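Pyridoxine 4-oxidase (Mesorhizobium loti, PDB 4HA6) catalyses the FAD-dependent oxidation of pyridoxine at its 4-hydroxymethyl group, as a member of the GMC oxidoreductase family. Local coordinates at residues D3-G8 against L29-G34; R217-K222 against L260-I265. All coordinates share one frame; numbering follows the deposited sequence. Where two conformers were deposited one is given.

Interaction 1: residues D3-G8 against L29-G34; sequences DIVIVG and LLIEAG. With FAD (flavin-adenine dinucleotide), chain B.
V5 meets both L29 and I31 on one face of a parallel strand pair, one methyl to each. L29 runs beside V5 and points the same way, its CD2 3.8 Å from V5 CG2. I31 reaches the other branch: with CG1 anti to its carbonyl carbon (chi1 -52°), its CD1 comes 3.8 Å from V5 CG1. On the other face, which helix 11-20 covers, I6 CG2 meets L30 CD1 at 3.7 Å. The backbones of 4-7 and 29-31 are stitched by alternating bonds, among them I6 N to L29 O and I31 N to I6 O (2.8 Å), and G8 N to I31 O closes the series at 2.7 Å. These are the two strands of the Rossmann-type beta-alpha-beta unit, and both end at FAD. G8 CA lies 3.2 Å from FAD O4B, where a side chain would collide with the ribose. E32, bent at chi2 (57°), turns its carboxylate to the ribose diol: OE1 accepts from O3B, OE2 from O2B at 2.6 Å. G9 N also bonds OE1 and G34 N bonds OE2. A glutamine in its place would probably set its NH2 against the G9 or G34 amide, leaving that N-H without its acceptor. Apolar along the strands, with a single acid just beyond 29-31, the contact is consistent with a preference for FAD's free ribose diol, since a phosphate there would face the carboxylate.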
# COMPACT_ATOMS: atom_id res chain seq x y z
N ASP A 3 6.02 -21.33 -19.28
CA ASP A 3 4.65 -21.50 -18.82
C ASP A 3 4.03 -20.19 -18.33
O ASP A 3 2.96 -19.80 -18.80
CB ASP A 3 4.57 -22.58 -17.74
CG ASP A 3 4.44 -23.98 -18.31
OD1 ASP A 3 5.24 -24.85 -17.90
OD2 ASP A 3 3.53 -24.21 -19.14
N ILE A 4 4.69 -19.53 -17.38
CA ILE A 4 4.13 -18.29 -16.81
C ILE A 4 5.19 -17.21 -16.70
O ILE A 4 6.28 -17.45 -16.20
CB ILE A 4 3.65 -18.48 -15.36
CG1 ILE A 4 3.05 -19.87 -15.15
CG2 ILE A 4 2.66 -17.38 -14.97
CD1 ILE A 4 3.31 -20.39 -13.76
N VAL A 5 4.83 -16.00 -17.13
CA VAL A 5 5.71 -14.86 -16.93
C VAL A 5 5.08 -13.88 -15.93
O VAL A 5 3.92 -13.48 -16.10
CB VAL A 5 6.01 -14.13 -18.25
CG1 VAL A 5 6.58 -12.76 -17.97
CG2 VAL A 5 6.98 -14.95 -19.09
N ILE A 6 5.83 -13.52 -14.90
CA ILE A 6 5.38 -12.52 -13.92
C ILE A 6 6.09 -11.19 -14.17
O ILE A 6 7.33 -11.12 -14.18
CB ILE A 6 5.66 -13.00 -12.46
CG1 ILE A 6 5.02 -14.37 -12.21
CG2 ILE A 6 5.16 -11.99 -11.44
CD1 ILE A 6 5.54 -15.06 -10.95
N VAL A 7 5.30 -10.14 -14.37
CA VAL A 7 5.85 -8.83 -14.67
C VAL A 7 5.86 -7.97 -13.41
O VAL A 7 4.81 -7.56 -12.91
CB VAL A 7 5.04 -8.10 -15.77
CG1 VAL A 7 5.62 -6.71 -16.04
CG2 VAL A 7 5.00 -8.94 -17.05
N GLY A 8 7.05 -7.71 -12.88
CA GLY A 8 7.19 -6.93 -11.66
C GLY A 8 7.50 -7.80 -10.46
O GLY A 8 6.66 -8.59 -10.03
N LEU A 29 9.05 -17.36 -15.12
CA LEU A 29 10.00 -16.27 -15.34
C LEU A 29 9.52 -15.00 -14.62
O LEU A 29 8.37 -14.58 -14.80
CB LEU A 29 10.18 -16.00 -16.84
CG LEU A 29 10.88 -14.70 -17.25
CD1 LEU A 29 12.34 -14.73 -16.80
CD2 LEU A 29 10.77 -14.49 -18.77
N LEU A 30 10.40 -14.41 -13.81
CA LEU A 30 10.08 -13.16 -13.13
C LEU A 30 10.86 -12.01 -13.78
O LEU A 30 12.09 -12.08 -13.88
CB LEU A 30 10.42 -13.26 -11.64
CG LEU A 30 10.20 -12.01 -10.78
CD1 LEU A 30 8.76 -11.55 -10.91
CD2 LEU A 30 10.58 -12.25 -9.33
N ILE A 31 10.16 -10.97 -14.23
CA ILE A 31 10.82 -9.83 -14.89
C ILE A 31 10.70 -8.56 -14.05
O ILE A 31 9.59 -8.04 -13.86
CB ILE A 31 10.25 -9.56 -16.30
CG1 ILE A 31 10.25 -10.85 -17.14
CG2 ILE A 31 11.02 -8.44 -17.01
CD1 ILE A 31 9.69 -10.67 -18.54
N GLU A 32 11.84 -8.08 -13.54
CA GLU A 32 11.87 -6.91 -12.65
C GLU A 32 12.63 -5.75 -13.27
O GLU A 32 13.75 -5.91 -13.75
CB GLU A 32 12.49 -7.28 -11.29
CG GLU A 32 12.87 -6.08 -10.42
CD GLU A 32 11.70 -5.16 -10.12
OE1 GLU A 32 10.55 -5.67 -10.03
OE2 GLU A 32 11.92 -3.93 -9.98
N ALA A 33 12.02 -4.56 -13.23
CA ALA A 33 12.65 -3.37 -13.79
C ALA A 33 13.91 -2.96 -13.01
O ALA A 33 14.87 -2.44 -13.58
CB ALA A 33 11.64 -2.22 -13.82
N GLY A 34 13.91 -3.18 -11.70
CA GLY A 34 15.02 -2.73 -10.88
C GLY A 34 16.15 -3.75 -10.75
O GLY A 34 16.13 -4.80 -11.40
PA FAD B . 5.09 -3.06 -5.75
O1A FAD B . 5.51 -3.78 -4.48
O2A FAD B . 5.30 -1.58 -5.85
O5B FAD B . 5.85 -3.80 -6.98
C5B FAD B . 5.92 -3.29 -8.31
C4B FAD B . 7.20 -3.87 -8.89
O4B FAD B . 7.12 -4.01 -10.31
C3B FAD B . 8.39 -2.97 -8.60
O3B FAD B . 9.45 -3.82 -8.14
C2B FAD B . 8.72 -2.32 -9.94
O2B FAD B . 10.13 -2.03 -10.05
C1B FAD B . 8.26 -3.38 -10.94
N9A FAD B . 7.81 -2.85 -12.26
C8A FAD B . 7.01 -1.78 -12.48
N7A FAD B . 6.79 -1.62 -13.81
C5A FAD B . 7.44 -2.60 -14.47
C6A FAD B . 7.62 -3.01 -15.89
N6A FAD B . 7.02 -2.31 -16.91
N1A FAD B . 8.39 -4.11 -16.14
C2A FAD B . 8.97 -4.81 -15.15
N3A FAD B . 8.84 -4.49 -13.84
C4A FAD B . 8.11 -3.41 -13.44
N1 FAD B . 2.09 -0.88 3.23
C2 FAD B . 1.82 -1.42 4.44
O2 FAD B . 0.92 -2.28 4.52
N3 FAD B . 2.47 -1.04 5.56
C4 FAD B . 3.45 -0.12 5.55
O4 FAD B . 4.03 0.23 6.61
C4X FAD B . 3.80 0.51 4.26
N5 FAD B . 4.76 1.46 4.16
C5X FAD B . 5.07 2.01 2.96
C6 FAD B . 6.07 2.98 2.87
C7 FAD B . 6.40 3.54 1.64
C7M FAD B . 7.48 4.59 1.56
C8 FAD B . 5.68 3.10 0.41
C8M FAD B . 6.04 3.72 -0.92
C9 FAD B . 4.69 2.13 0.49
C9A FAD B . 4.36 1.58 1.73
N10 FAD B . 3.35 0.61 1.82
C10 FAD B . 3.05 0.06 3.07
C1' FAD B . 2.63 0.18 0.62
C2' FAD B . 3.05 -1.20 0.13
O2' FAD B . 4.48 -1.30 0.12
C3' FAD B . 2.49 -1.36 -1.29
O3' FAD B . 1.09 -1.07 -1.26
C4' FAD B . 2.73 -2.76 -1.83
O4' FAD B . 4.14 -3.02 -1.78
C5' FAD B . 2.19 -2.90 -3.26
O5' FAD B . 2.81 -4.05 -3.85
P FAD B . 2.55 -4.37 -5.39
O1P FAD B . 2.97 -5.80 -5.71
O2P FAD B . 1.17 -3.90 -5.79
O3P FAD B . 3.55 -3.34 -6.12

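Interaction 2: residues R217-K222 against L260-I265. With FAD (flavin-adenine dinucleotide), chain B.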
# COMPACT_ATOMS: atom_id res chain seq x y z
N ARG A 217 12.66 -3.86 -18.18
CA ARG A 217 11.33 -3.27 -18.20
C ARG A 217 10.45 -3.83 -19.30
O ARG A 217 10.81 -3.75 -20.49
CB ARG A 217 11.42 -1.77 -18.41
CG ARG A 217 11.55 -0.98 -17.14
CD ARG A 217 11.77 0.48 -17.46
NE ARG A 217 12.72 1.07 -16.52
CZ ARG A 217 12.53 2.24 -15.92
NH1 ARG A 217 11.44 2.94 -16.18
NH2 ARG A 217 13.44 2.70 -15.08
N VAL A 218 9.29 -4.37 -18.93
CA VAL A 218 8.31 -4.80 -19.94
C VAL A 218 7.62 -3.56 -20.49
O VAL A 218 7.00 -2.80 -19.73
CB VAL A 218 7.26 -5.77 -19.37
CG1 VAL A 218 6.25 -6.14 -20.43
CG2 VAL A 218 7.95 -7.02 -18.83
N ARG A 219 7.73 -3.35 -21.81
CA ARG A 219 7.24 -2.12 -22.44
C ARG A 219 5.86 -2.29 -23.04
O ARG A 219 5.03 -1.39 -22.96
CB ARG A 219 8.24 -1.62 -23.52
CG ARG A 219 7.77 -0.42 -24.34
CD ARG A 219 8.91 0.31 -25.05
NE ARG A 219 9.54 -0.50 -26.09
CZ ARG A 219 10.68 -0.18 -26.72
NH1 ARG A 219 11.32 0.94 -26.41
NH2 ARG A 219 11.18 -0.99 -27.65
N ARG A 220 5.64 -3.45 -23.67
CA ARG A 220 4.36 -3.75 -24.31
C ARG A 220 4.06 -5.24 -24.22
O ARG A 220 4.98 -6.07 -24.23
CB ARG A 220 4.40 -3.36 -25.80
CG ARG A 220 4.57 -1.87 -26.09
CD ARG A 220 4.61 -1.56 -27.61
NE ARG A 220 5.94 -1.69 -28.20
CZ ARG A 220 6.43 -0.87 -29.13
NH1 ARG A 220 5.70 0.14 -29.59
NH2 ARG A 220 7.65 -1.06 -29.61
N LEU A 221 2.77 -5.57 -24.15
CA LEU A 221 2.31 -6.95 -24.31
C LEU A 221 1.80 -7.04 -25.73
O LEU A 221 1.05 -6.16 -26.18
CB LEU A 221 1.15 -7.26 -23.36
CG LEU A 221 1.41 -6.93 -21.90
CD1 LEU A 221 0.13 -7.04 -21.09
CD2 LEU A 221 2.48 -7.85 -21.36
N LYS A 222 2.18 -8.09 -26.44
CA LYS A 222 1.75 -8.25 -27.82
C LYS A 222 0.63 -9.28 -27.94
O LYS A 222 0.69 -10.36 -27.33
CB LYS A 222 2.95 -8.61 -28.71
CG LYS A 222 4.00 -7.50 -28.76
CD LYS A 222 5.12 -7.83 -29.76
CE LYS A 222 6.03 -6.62 -30.01
NZ LYS A 222 7.07 -6.92 -31.05
N LEU A 260 -0.59 -1.74 -19.58
CA LEU A 260 -1.77 -2.07 -20.38
C LEU A 260 -2.05 -0.97 -21.42
O LEU A 260 -2.32 -1.28 -22.61
CB LEU A 260 -2.99 -2.35 -19.49
CG LEU A 260 -2.86 -3.59 -18.59
CD1 LEU A 260 -3.98 -3.65 -17.57
CD2 LEU A 260 -2.81 -4.89 -19.41
N MET A 261 -1.95 0.29 -21.01
CA MET A 261 -2.20 1.39 -21.95
C MET A 261 -1.14 1.47 -23.07
O MET A 261 -1.49 1.61 -24.25
CB MET A 261 -2.36 2.72 -21.20
CG MET A 261 -3.57 2.75 -20.26
SD MET A 261 -3.82 4.38 -19.46
CE MET A 261 -2.83 4.21 -17.95
N ARG A 262 0.13 1.35 -22.70
CA ARG A 262 1.22 1.27 -23.69
C ARG A 262 0.98 0.14 -24.71
O ARG A 262 1.45 0.23 -25.84
CB ARG A 262 2.60 1.07 -23.01
CG ARG A 262 3.22 2.35 -22.43
CD ARG A 262 4.70 2.17 -22.06
NE ARG A 262 4.97 0.90 -21.38
CZ ARG A 262 4.98 0.73 -20.06
NH1 ARG A 262 4.75 1.75 -19.24
NH2 ARG A 262 5.24 -0.47 -19.54
N SER A 263 0.26 -0.90 -24.29
CA SER A 263 -0.01 -2.06 -25.14
C SER A 263 -1.29 -1.87 -25.94
O SER A 263 -1.71 -2.77 -26.66
CB SER A 263 -0.13 -3.34 -24.30
OG SER A 263 1.04 -3.55 -23.52
N GLY A 264 -1.90 -0.70 -25.81
CA GLY A 264 -3.11 -0.39 -26.56
C GLY A 264 -4.34 -0.97 -25.89
O GLY A 264 -5.37 -1.15 -26.54
N ILE A 265 -4.23 -1.26 -24.60
CA ILE A 265 -5.37 -1.75 -23.84
C ILE A 265 -5.76 -0.71 -22.80
O ILE A 265 -4.97 -0.41 -21.88
CB ILE A 265 -5.04 -3.09 -23.14
CG1 ILE A 265 -4.63 -4.16 -24.17
CG2 ILE A 265 -6.21 -3.58 -22.33
CD1 ILE A 265 -4.22 -5.49 -23.53
PA FAD B . 5.09 -3.06 -5.75
O1A FAD B . 5.51 -3.78 -4.48
O2A FAD B . 5.30 -1.58 -5.85
O5B FAD B . 5.85 -3.80 -6.98
C5B FAD B . 5.92 -3.29 -8.31
C4B FAD B . 7.20 -3.87 -8.89
O4B FAD B . 7.12 -4.01 -10.31
C3B FAD B . 8.39 -2.97 -8.60
O3B FAD B . 9.45 -3.82 -8.14
C2B FAD B . 8.72 -2.32 -9.94
O2B FAD B . 10.13 -2.03 -10.05
C1B FAD B . 8.26 -3.38 -10.94
N9A FAD B . 7.81 -2.85 -12.26
C8A FAD B . 7.01 -1.78 -12.48
N7A FAD B . 6.79 -1.62 -13.81
C5A FAD B . 7.44 -2.60 -14.47
C6A FAD B . 7.62 -3.01 -15.89
N6A FAD B . 7.02 -2.31 -16.91
N1A FAD B . 8.39 -4.11 -16.14
C2A FAD B . 8.97 -4.81 -15.15
N3A FAD B . 8.84 -4.49 -13.84
C4A FAD B . 8.11 -3.41 -13.44
N1 FAD B . 2.09 -0.88 3.23
C2 FAD B . 1.82 -1.42 4.44
O2 FAD B . 0.92 -2.28 4.52
N3 FAD B . 2.47 -1.04 5.56
C4 FAD B . 3.45 -0.12 5.55
O4 FAD B . 4.03 0.23 6.61
C4X FAD B . 3.80 0.51 4.26
N5 FAD B . 4.76 1.46 4.16
C5X FAD B . 5.07 2.01 2.96
C6 FAD B . 6.07 2.98 2.87
C7 FAD B . 6.40 3.54 1.64
C7M FAD B . 7.48 4.59 1.56
C8 FAD B . 5.68 3.10 0.41
C8M FAD B . 6.04 3.72 -0.92
C9 FAD B . 4.69 2.13 0.49
C9A FAD B . 4.36 1.58 1.73
N10 FAD B . 3.35 0.61 1.82
C10 FAD B . 3.05 0.06 3.07
C1' FAD B . 2.63 0.18 0.62
C2' FAD B . 3.05 -1.20 0.13
O2' FAD B . 4.48 -1.30 0.12
C3' FAD B . 2.49 -1.36 -1.29
O3' FAD B . 1.09 -1.07 -1.26
C4' FAD B . 2.73 -2.76 -1.83
O4' FAD B . 4.14 -3.02 -1.78
C5' FAD B . 2.19 -2.90 -3.26
O5' FAD B . 2.81 -4.05 -3.85
P FAD B . 2.55 -4.37 -5.39
O1P FAD B . 2.97 -5.80 -5.71
O2P FAD B . 1.17 -3.90 -5.79
O3P FAD B . 3.55 -3.34 -6.12
O HOH W 1 -0.31 -4.72 -28.03
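R262 reaches toward strand 217-224 and presents the edge of its guanidinium to two successive carbonyls. NE donates to R219 O at 2.8 Å, nearly straight (165°), on a lone pair in the carbonyl plane, while the bond from NH2 to V218 O is bent (123°) and weak. The turn at chi3 (-42°) brings this edge round to the strand. V218 O also accepts from the adenine amino group, FAD N6A, at 2.9 Å, and V218 N donates to FAD N1A, so the strand backbone reads the adenine edge much as a base-pairing partner would. Helix 252-262 ends here in a Schellman motif, with G264 at positive phi, and its last turn packs against an edge strand of the three-stranded antiparallel sheet. Just past the helix, S263 OG accepts from L221 N at 2.7 Å and is also hydrogen-bonded to L259 O. A water donates to both L221 O and S263 O, bridging the two backbones beside that bond. Deeper in, the side chains of L221 and L260 cross, CD1 of L221 4.0 Å from CD2 of L260. The aliphatic part of R220 lies over the helix end, CG 3.8 Å from R262 O, whereas the guanidinium groups of R219 and R220 both form salt bridges with E232.

Overall arrangement
Interactions 1 and 2 are both largely buried and meet FAD from different sheets. Interaction 1 pairs neighbouring strands inside the five-stranded parallel sheet; interaction 2 sets a helix end against the edge strand of the three-stranded antiparallel sheet, and R220 at its margin is exposed. The first relies on regular backbone bonds and branched aliphatic side chains, the second on side chains bonded to strand backbone, with one bridging water. Their cofactor duties divide likewise: 3-8/29-34 bonds the adenosine ribose, and V218 of 217-222 the adenine edge. The two join directly where V218 CG2 packs on V7 CG1 (3.6 Å) and I31 CG2, and A33 CB on R217 CG.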